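PDB 1F5M: free methionine-R-sulfoxide reductase from Saccharomyces cerevisiae, which catalyses the thioredoxin-dependent reduction of free methionine-R-sulfoxide to methionine and helps protect the cell against oxidative stress. Local coordinates for residues 133-138 against 164-169; 109-112 against 118-121; 30-35 against 43-48. One frame throughout, in Å; residues are numbered along the deposited sequence.

The contacts cross one GAF domain from its helical layer to the outer strand. Contact 3 pairs helices 21-36 and 42-59; contact 1 sets helix 160-176 on strand 131-138; contact 2 lies beyond, at edge strand 111-113. Contacts 1 and 3, centres about 15 Å apart, touch where Leu169 CD1 meets Tyr32 CG at 3.7 Å. Between contacts 1 and 2, centres about 14 Å apart, Gln111 N is hydrogen-bonded to Val134 O at 2.8 Å and Glu167 OE2 to Thr110 OG1 at 2.6 Å. Contacts 2 and 3 lie on opposite sides of the chain's centre, nearest atoms about 15 Å apart. Contact 3 meets Ala90 and Gln92 of the second subunit, flanking its disulfide-bonded Cys91.

Contact 1: residues 133-138 against 164-169; sequences IVVPII and EFLEKL
Leu166 and Glu167 lay the inner side of helix 160-176 over Val135 and Ile133 of strand 131-138, a helix-on-sheet contact of the GAF fold. The strand and helix segments run nearly in the same direction, 28° apart, and their axes come within 8.3 Å. That separation is filled by aliphatic groups, and 188 Å² of surface is buried between them.

Leu166 is the first residue of its segment to touch the strand, and it does so at two levels. Its CB sits 3.6 Å from Val135 CG2, where the two side chains pass obliquely. Farther out, CD1 makes a second contact with the same methyl at 3.8 Å, so Val135 CG2 lies against both the root and one branch of the leucine. This CD1 also meets Ile133 CD1 tip to tip at 4.1 Å. The isoleucine reaches it because its CG1 stands anti to the backbone N (chi1 -178°) and the chain stays extended to CD1. On the strand side the pattern follows from the alternation of residues: Ile133 and Val135 face the helix, whereas Val134 turns its side chain to Val100, Cys101 and Ala104 of helix 99-107, on the other face of the sheet.

Glu167 comes next, and its CA is the nearest to that of Val135, 6.4 Å away. The methylene part of the chain does the touching, while the carboxylate passes beyond the apolar contact, where OE2 is hydrogen-bonded to the Thr110 hydroxyl. The two methyls of Val135 meet different parts of the helix: CG2 packs on the Leu166 side chain, while CG1 reaches Glu167 CG at 3.5 Å and the backbone Leu166 O at 3.8 Å.

Contact 2: residues 109-112 against 118-121; sequences ETQI and KYPG
Gln111 and Tyr119 meet through their polar ends, joining edge strand 111-113 of the GAF domain to the loop that leads on toward strand 131-138. Just 68 Å² is buried between the segments, shared almost evenly by these two residues, so the link is local and lies near the surface.

The hydrogen bond across the contact runs from Tyr119 OH to Gln111 OE1, 3.2 Å long. The hydroxyl approaches from well above the carbonyl plane of the amide and not on a lone pair. Within segment 109-112 a second, straighter bond holds the other half of the amide: Gln111 NE2 donates to Glu109 O at 3.1 Å, with an N-H...O angle of 169° and the acceptor almost in the amide plane. The glutamine can reach back to this carbonyl because its chain is folded at chi2 (-70°).

The remaining contacts are van der Waals in kind. The amide and the phenol ring stand nearly perpendicular, 87° apart, and OE1 lies at the ring edge near the ring plane, 4.0 Å from Tyr119 CE1; the amide does not stack on the face. Both side chains also rest on helix 99-107, Gln111 on Val100 and Ala104, Tyr119 on Val100 and Thr103, so the helix forms a common support for the pair.

An alanine at Gln111 would remove both amide bonds and would probably leave the Tyr119 hydroxyl without this acceptor and the phenol freer to move with its loop.

Glu109 O can only accept, so the straight NE2 bond to it fixes which end of the amide is nitrogen, and OE1 is left to accept from Tyr119 OH. Exchanged, OE1 would face the Glu109 carbonyl oxygen, although the phenol could still accept from nitrogen.

Contact 3: residues 30-35 against 43-48; sequences LSYEGL and VCNLSN
Leu35 and Asn45 mark the nearest backbone approach, their CA atoms 7.4 Å apart, in a pair of helices running in nearly opposite directions. The short segments make an angle of 154°, with axes 10.2 Å apart at closest, a spacing wide enough for an aromatic ring and a water between them; 215 Å² is buried.

Tyr32 spans much of this distance. Its chi1 of 174° swings the ring away from the backbone N and across to the other helix, until OH lies 3.7 Å from Asn45 CB. Asn45 O lies at the ring edge, near its plane and close to CE1, and the asparagine amide is turned 72° from the ring. The polar ends find partners outside the two segments: Tyr32 OH with Ser176 OG, Asn45 ND2 with Gln39 O. Leu35 CD2 lies loosely against Asn48 ND2, 4.5 Å away.

This antiparallel helix pair belongs to the helical layer of the GAF fold and here also borders the second subunit, whose Val43 packs against Val43 of this chain. A water joins the helices, donating to Leu35 O at 3.1 Å and accepting from Asn48 ND2 at 2.7 Å. Gln92 of the second subunit donates to Leu35 O as well, while Asn48 OD1 accepts from Ala90 N of that subunit, so both ends of the Asn48 amide are held and its rotation is fixed.

One turn of segment 43-48 is doubly tied: Val43 O accepts from Ser47 N at 2.9 Å and from Ser47 OG at 2.8 Å, the donors arriving from opposite faces of the carbonyl plane.

Contact 1: residues 133-138 against 164-169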
loop_
_atom_site.group_PDB
_atom_site.type_symbol
_atom_site.label_atom_id
_atom_site.label_comp_id
_atom_site.label_asym_id
_atom_site.label_seq_id
_atom_site.Cartn_x
_atom_site.Cartn_y
_atom_site.Cartn_z
ATOM N N ILE B 133 11.915 1.664 -12.996
ATOM C CA ILE B 133 13.174 1.698 -12.256
ATOM C C ILE B 133 13.032 0.786 -11.054
ATOM O O ILE B 133 12.013 0.834 -10.305
ATOM C CB ILE B 133 13.573 3.129 -11.816
ATOM C CG1 ILE B 133 14.928 3.103 -11.094
ATOM C CG2 ILE B 133 12.494 3.709 -10.893
ATOM C CD1 ILE B 133 15.584 4.462 -10.917
ATOM N N VAL B 134 14.018 -0.084 -10.873
ATOM C CA VAL B 134 13.985 -1.020 -9.741
ATOM C C VAL B 134 15.300 -0.976 -9.020
ATOM O O VAL B 134 16.372 -1.141 -9.616
ATOM C CB VAL B 134 13.720 -2.476 -10.157
ATOM C CG1 VAL B 134 13.576 -3.344 -8.907
ATOM C CG2 VAL B 134 12.474 -2.549 -10.988
ATOM N N VAL B 135 15.202 -0.694 -7.727
ATOM C CA VAL B 135 16.361 -0.574 -6.863
ATOM C C VAL B 135 16.355 -1.670 -5.790
ATOM O O VAL B 135 15.401 -1.786 -4.958
ATOM C CB VAL B 135 16.376 0.823 -6.199
ATOM C CG1 VAL B 135 17.563 0.986 -5.250
ATOM C CG2 VAL B 135 16.373 1.900 -7.259
ATOM N N PRO B 136 17.402 -2.504 -5.773
ATOM C CA PRO B 136 17.429 -3.572 -4.750
ATOM C C PRO B 136 17.821 -3.106 -3.336
ATOM O O PRO B 136 18.677 -2.238 -3.159
ATOM C CB PRO B 136 18.421 -4.568 -5.330
ATOM C CG PRO B 136 19.413 -3.686 -5.963
ATOM C CD PRO B 136 18.594 -2.570 -6.638
ATOM N N ILE B 137 17.145 -3.666 -2.322
ATOM C CA ILE B 137 17.404 -3.330 -0.935
ATOM C C ILE B 137 18.373 -4.399 -0.457
ATOM O O ILE B 137 18.070 -5.584 -0.541
ATOM C CB ILE B 137 16.080 -3.364 -0.136
ATOM C CG1 ILE B 137 15.141 -2.263 -0.680
ATOM C CG2 ILE B 137 16.333 -3.155 1.326
ATOM C CD1 ILE B 137 13.682 -2.517 -0.325
ATOM N N ILE B 138 19.532 -3.980 0.051
ATOM C CA ILE B 138 20.575 -4.937 0.458
ATOM C C ILE B 138 20.801 -5.058 1.952
ATOM O O ILE B 138 20.800 -4.057 2.657
ATOM C CB ILE B 138 21.933 -4.552 -0.216
ATOM C CG1 ILE B 138 21.728 -4.391 -1.731
ATOM C CG2 ILE B 138 23.005 -5.584 0.137
ATOM C CD1 ILE B 138 21.304 -5.669 -2.422
ATOM N N GLU B 164 20.140 7.352 -7.434
ATOM C CA GLU B 164 20.957 7.812 -6.340
ATOM C C GLU B 164 20.087 7.975 -5.099
ATOM O O GLU B 164 20.454 7.462 -4.029
ATOM C CB GLU B 164 21.641 9.141 -6.676
ATOM C CG GLU B 164 22.612 9.592 -5.609
ATOM C CD GLU B 164 23.496 10.742 -6.056
ATOM O OE1 GLU B 164 24.695 10.652 -5.769
ATOM O OE2 GLU B 164 23.011 11.725 -6.691
ATOM N N PHE B 165 18.965 8.670 -5.220
ATOM C CA PHE B 165 18.090 8.838 -4.049
ATOM C C PHE B 165 17.424 7.542 -3.616
ATOM O O PHE B 165 17.251 7.303 -2.407
ATOM C CB PHE B 165 17.014 9.917 -4.277
ATOM C CG PHE B 165 17.490 11.342 -3.937
ATOM C CD1 PHE B 165 17.867 12.249 -4.954
ATOM C CD2 PHE B 165 17.598 11.765 -2.595
ATOM C CE1 PHE B 165 18.342 13.550 -4.647
ATOM C CE2 PHE B 165 18.080 13.079 -2.258
ATOM C CZ PHE B 165 18.449 13.972 -3.285
ATOM N N LEU B 166 17.038 6.686 -4.559
ATOM C CA LEU B 166 16.367 5.466 -4.126
ATOM C C LEU B 166 17.354 4.506 -3.479
ATOM O O LEU B 166 16.955 3.699 -2.630
ATOM C CB LEU B 166 15.654 4.780 -5.278
ATOM C CG LEU B 166 14.465 5.536 -5.843
ATOM C CD1 LEU B 166 13.968 4.819 -7.122
ATOM C CD2 LEU B 166 13.349 5.578 -4.824
ATOM N N GLU B 167 18.633 4.551 -3.872
ATOM C CA GLU B 167 19.587 3.650 -3.232
ATOM C C GLU B 167 19.867 4.154 -1.824
ATOM O O GLU B 167 20.217 3.367 -0.973
ATOM C CB GLU B 167 20.896 3.502 -4.051
ATOM C CG GLU B 167 20.659 2.679 -5.332
ATOM C CD GLU B 167 21.926 2.193 -6.023
ATOM O OE1 GLU B 167 22.995 2.799 -5.798
ATOM O OE2 GLU B 167 21.842 1.202 -6.805
ATOM N N LYS B 168 19.712 5.451 -1.561
ATOM C CA LYS B 168 19.938 5.955 -0.205
ATOM C C LYS B 168 18.756 5.484 0.648
ATOM O O LYS B 168 18.923 5.077 1.807
ATOM C CB LYS B 168 19.932 7.465 -0.166
ATOM C CG LYS B 168 21.228 8.122 -0.633
ATOM C CD LYS B 168 21.014 9.641 -0.823
ATOM C CE LYS B 168 22.319 10.298 -1.277
ATOM N NZ LYS B 168 22.160 11.743 -1.588
ATOM N N LEU B 169 17.577 5.523 0.034
ATOM C CA LEU B 169 16.353 5.122 0.710
ATOM C C LEU B 169 16.380 3.644 1.070
ATOM O O LEU B 169 15.882 3.253 2.125
ATOM C CB LEU B 169 15.128 5.399 -0.174
ATOM C CG LEU B 169 13.762 4.979 0.432
ATOM C CD1 LEU B 169 13.514 5.754 1.745
ATOM C CD2 LEU B 169 12.644 5.299 -0.577
#

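Contact 2: residues 109-112 against 118-121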
loop_
_atom_site.group_PDB
_atom_site.type_symbol
_atom_site.label_atom_id
_atom_site.label_comp_id
_atom_site.label_asym_id
_atom_site.label_seq_id
_atom_site.Cartn_x
_atom_site.Cartn_y
_atom_site.Cartn_z
ATOM N N GLU B 109 21.774 -5.091 -8.773
ATOM C CA GLU B 109 22.065 -3.802 -9.375
ATOM C C GLU B 109 20.763 -3.126 -9.798
ATOM O O GLU B 109 19.873 -3.775 -10.307
ATOM C CB GLU B 109 22.919 -3.969 -10.642
ATOM C CG GLU B 109 24.326 -4.418 -10.420
ATOM C CD GLU B 109 25.133 -3.397 -9.664
ATOM O OE1 GLU B 109 24.957 -2.170 -9.908
ATOM O OE2 GLU B 109 25.961 -3.821 -8.836
ATOM N N THR B 110 20.698 -1.811 -9.614
ATOM C CA THR B 110 19.546 -1.004 -10.014
ATOM C C THR B 110 19.325 -1.146 -11.509
ATOM O O THR B 110 20.266 -1.128 -12.335
ATOM C CB THR B 110 19.780 0.465 -9.653
ATOM O OG1 THR B 110 19.773 0.571 -8.229
ATOM C CG2 THR B 110 18.689 1.447 -10.280
ATOM N N GLN B 111 18.070 -1.317 -11.862
ATOM C CA GLN B 111 17.707 -1.418 -13.244
ATOM C C GLN B 111 16.962 -0.142 -13.595
ATOM O O GLN B 111 15.992 0.231 -12.918
ATOM C CB GLN B 111 16.810 -2.649 -13.439
ATOM C CG GLN B 111 17.474 -3.971 -12.964
ATOM C CD GLN B 111 18.646 -4.398 -13.874
ATOM O OE1 GLN B 111 18.460 -4.608 -15.060
ATOM N NE2 GLN B 111 19.848 -4.544 -13.298
ATOM N N ILE B 112 17.426 0.573 -14.611
ATOM C CA ILE B 112 16.725 1.797 -15.075
ATOM C C ILE B 112 16.278 1.504 -16.503
ATOM O O ILE B 112 17.115 1.456 -17.469
ATOM C CB ILE B 112 17.629 3.028 -15.068
ATOM C CG1 ILE B 112 18.259 3.205 -13.693
ATOM C CG2 ILE B 112 16.807 4.282 -15.450
ATOM C CD1 ILE B 112 19.095 4.489 -13.549
ATOM N N LYS B 118 11.169 -3.267 -24.517
ATOM C CA LYS B 118 12.396 -3.638 -25.244
ATOM C C LYS B 118 13.187 -4.462 -24.224
ATOM O O LYS B 118 14.299 -4.880 -24.531
ATOM C CB LYS B 118 13.257 -2.442 -25.609
ATOM C CG LYS B 118 12.630 -1.403 -26.521
ATOM C CD LYS B 118 11.988 -2.027 -27.707
ATOM C CE LYS B 118 11.287 -0.959 -28.533
ATOM N NZ LYS B 118 12.235 0.188 -28.754
ATOM N N TYR B 119 12.605 -4.699 -23.027
ATOM C CA TYR B 119 13.327 -5.417 -21.945
ATOM C C TYR B 119 13.049 -6.896 -22.012
ATOM O O TYR B 119 11.991 -7.340 -21.548
ATOM C CB TYR B 119 12.889 -4.915 -20.554
ATOM C CG TYR B 119 13.789 -5.363 -19.407
ATOM C CD1 TYR B 119 14.766 -4.511 -18.902
ATOM C CD2 TYR B 119 13.696 -6.665 -18.862
ATOM C CE1 TYR B 119 15.632 -4.938 -17.892
ATOM C CE2 TYR B 119 14.555 -7.097 -17.861
ATOM C CZ TYR B 119 15.521 -6.229 -17.383
ATOM O OH TYR B 119 16.405 -6.633 -16.409
ATOM N N PRO B 120 14.011 -7.698 -22.513
ATOM C CA PRO B 120 13.697 -9.134 -22.578
ATOM C C PRO B 120 13.256 -9.771 -21.274
ATOM O O PRO B 120 13.933 -9.655 -20.241
ATOM C CB PRO B 120 14.968 -9.771 -23.157
ATOM C CG PRO B 120 16.032 -8.649 -23.144
ATOM C CD PRO B 120 15.267 -7.368 -23.224
ATOM N N GLY B 121 12.117 -10.457 -21.330
ATOM C CA GLY B 121 11.610 -11.127 -20.143
ATOM C C GLY B 121 10.811 -10.239 -19.210
ATOM O O GLY B 121 10.500 -10.652 -18.091
#

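Contact 3: residues 30-35 against 43-48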
loop_
_atom_site.group_PDB
_atom_site.type_symbol
_atom_site.label_atom_id
_atom_site.label_comp_id
_atom_site.label_asym_id
_atom_site.label_seq_id
_atom_site.Cartn_x
_atom_site.Cartn_y
_atom_site.Cartn_z
ATOM N N LEU B 30 14.169 12.434 4.744
ATOM C CA LEU B 30 13.966 12.922 6.122
ATOM C C LEU B 30 12.612 12.446 6.666
ATOM O O LEU B 30 12.519 12.069 7.824
ATOM C CB LEU B 30 14.027 14.446 6.182
ATOM C CG LEU B 30 15.420 15.009 5.868
ATOM C CD1 LEU B 30 15.391 16.531 5.902
ATOM C CD2 LEU B 30 16.414 14.452 6.894
ATOM N N SER B 31 11.565 12.472 5.843
ATOM C CA SER B 31 10.257 11.989 6.303
ATOM C C SER B 31 10.331 10.473 6.581
ATOM O O SER B 31 9.789 9.990 7.553
ATOM C CB SER B 31 9.170 12.245 5.253
ATOM O OG SER B 31 8.810 13.624 5.140
ATOM N N TYR B 32 10.978 9.708 5.713
ATOM C CA TYR B 32 11.043 8.278 5.942
ATOM C C TYR B 32 11.732 7.993 7.275
ATOM O O TYR B 32 11.311 7.127 8.036
ATOM C CB TYR B 32 11.793 7.565 4.815
ATOM C CG TYR B 32 11.988 6.112 5.132
ATOM C CD1 TYR B 32 10.976 5.207 4.886
ATOM C CD2 TYR B 32 13.120 5.677 5.830
ATOM C CE1 TYR B 32 11.052 3.921 5.316
ATOM C CE2 TYR B 32 13.211 4.366 6.284
ATOM C CZ TYR B 32 12.151 3.499 6.019
ATOM O OH TYR B 32 12.152 2.231 6.493
ATOM N N GLU B 33 12.807 8.721 7.551
ATOM C CA GLU B 33 13.558 8.555 8.790
ATOM C C GLU B 33 12.667 8.873 10.006
ATOM O O GLU B 33 12.606 8.120 10.969
ATOM C CB GLU B 33 14.767 9.493 8.731
ATOM C CG GLU B 33 15.645 9.578 9.985
ATOM C CD GLU B 33 16.831 10.532 9.757
ATOM O OE1 GLU B 33 17.578 10.309 8.754
ATOM O OE2 GLU B 33 16.998 11.486 10.563
ATOM N N GLY B 34 11.970 9.986 9.961
ATOM C CA GLY B 34 11.117 10.313 11.077
ATOM C C GLY B 34 9.927 9.363 11.228
ATOM O O GLY B 34 9.516 9.083 12.350
ATOM N N LEU B 35 9.368 8.884 10.110
ATOM C CA LEU B 35 8.221 7.981 10.148
ATOM C C LEU B 35 8.579 6.575 10.569
ATOM O O LEU B 35 7.733 5.864 11.143
ATOM C CB LEU B 35 7.537 7.935 8.776
ATOM C CG LEU B 35 6.798 9.225 8.409
ATOM C CD1 LEU B 35 6.482 9.254 6.934
ATOM C CD2 LEU B 35 5.521 9.325 9.253
ATOM N N VAL B 43 6.395 -3.937 7.441
ATOM C CA VAL B 43 5.205 -3.669 6.642
ATOM C C VAL B 43 4.793 -2.230 6.852
ATOM O O VAL B 43 4.459 -1.526 5.908
ATOM C CB VAL B 43 3.999 -4.609 7.005
ATOM C CG1 VAL B 43 2.771 -4.230 6.159
ATOM C CG2 VAL B 43 4.356 -6.076 6.706
ATOM N N CYS B 44 4.771 -1.794 8.103
ATOM C CA CYS B 44 4.389 -0.430 8.411
ATOM C C CYS B 44 5.307 0.571 7.712
ATOM O O CYS B 44 4.848 1.571 7.123
ATOM C CB CYS B 44 4.455 -0.234 9.929
ATOM S SG CYS B 44 4.622 1.445 10.527
ATOM N N ASN B 45 6.599 0.309 7.825
ATOM C CA ASN B 45 7.601 1.183 7.255
ATOM C C ASN B 45 7.562 1.207 5.727
ATOM O O ASN B 45 7.669 2.279 5.143
ATOM C CB ASN B 45 8.987 0.795 7.764
ATOM C CG ASN B 45 9.172 1.100 9.258
ATOM O OD1 ASN B 45 8.500 1.963 9.807
ATOM N ND2 ASN B 45 10.090 0.383 9.912
ATOM N N LEU B 46 7.395 0.055 5.067
ATOM C CA LEU B 46 7.321 0.110 3.604
ATOM C C LEU B 46 6.000 0.639 3.133
ATOM O O LEU B 46 5.923 1.185 2.052
ATOM C CB LEU B 46 7.560 -1.260 2.940
ATOM C CG LEU B 46 8.943 -1.852 3.116
ATOM C CD1 LEU B 46 9.182 -2.978 2.111
ATOM C CD2 LEU B 46 9.963 -0.744 2.970
ATOM N N SER B 47 4.925 0.500 3.923
ATOM C CA SER B 47 3.665 1.041 3.463
ATOM C C SER B 47 3.730 2.555 3.410
ATOM O O SER B 47 3.253 3.134 2.464
ATOM C CB SER B 47 2.525 0.608 4.391
ATOM O OG SER B 47 2.330 -0.791 4.249
ATOM N N ASN B 48 4.256 3.207 4.449
ATOM C CA ASN B 48 4.362 4.667 4.416
ATOM C C ASN B 48 5.400 5.057 3.364
ATOM O O ASN B 48 5.230 6.042 2.636
ATOM C CB ASN B 48 4.761 5.224 5.775
ATOM C CG ASN B 48 3.530 5.492 6.649
ATOM O OD1 ASN B 48 2.463 5.728 6.122
ATOM N ND2 ASN B 48 3.686 5.475 7.944
HETATM O O HOH W 1 6.000 4.506 9.001
#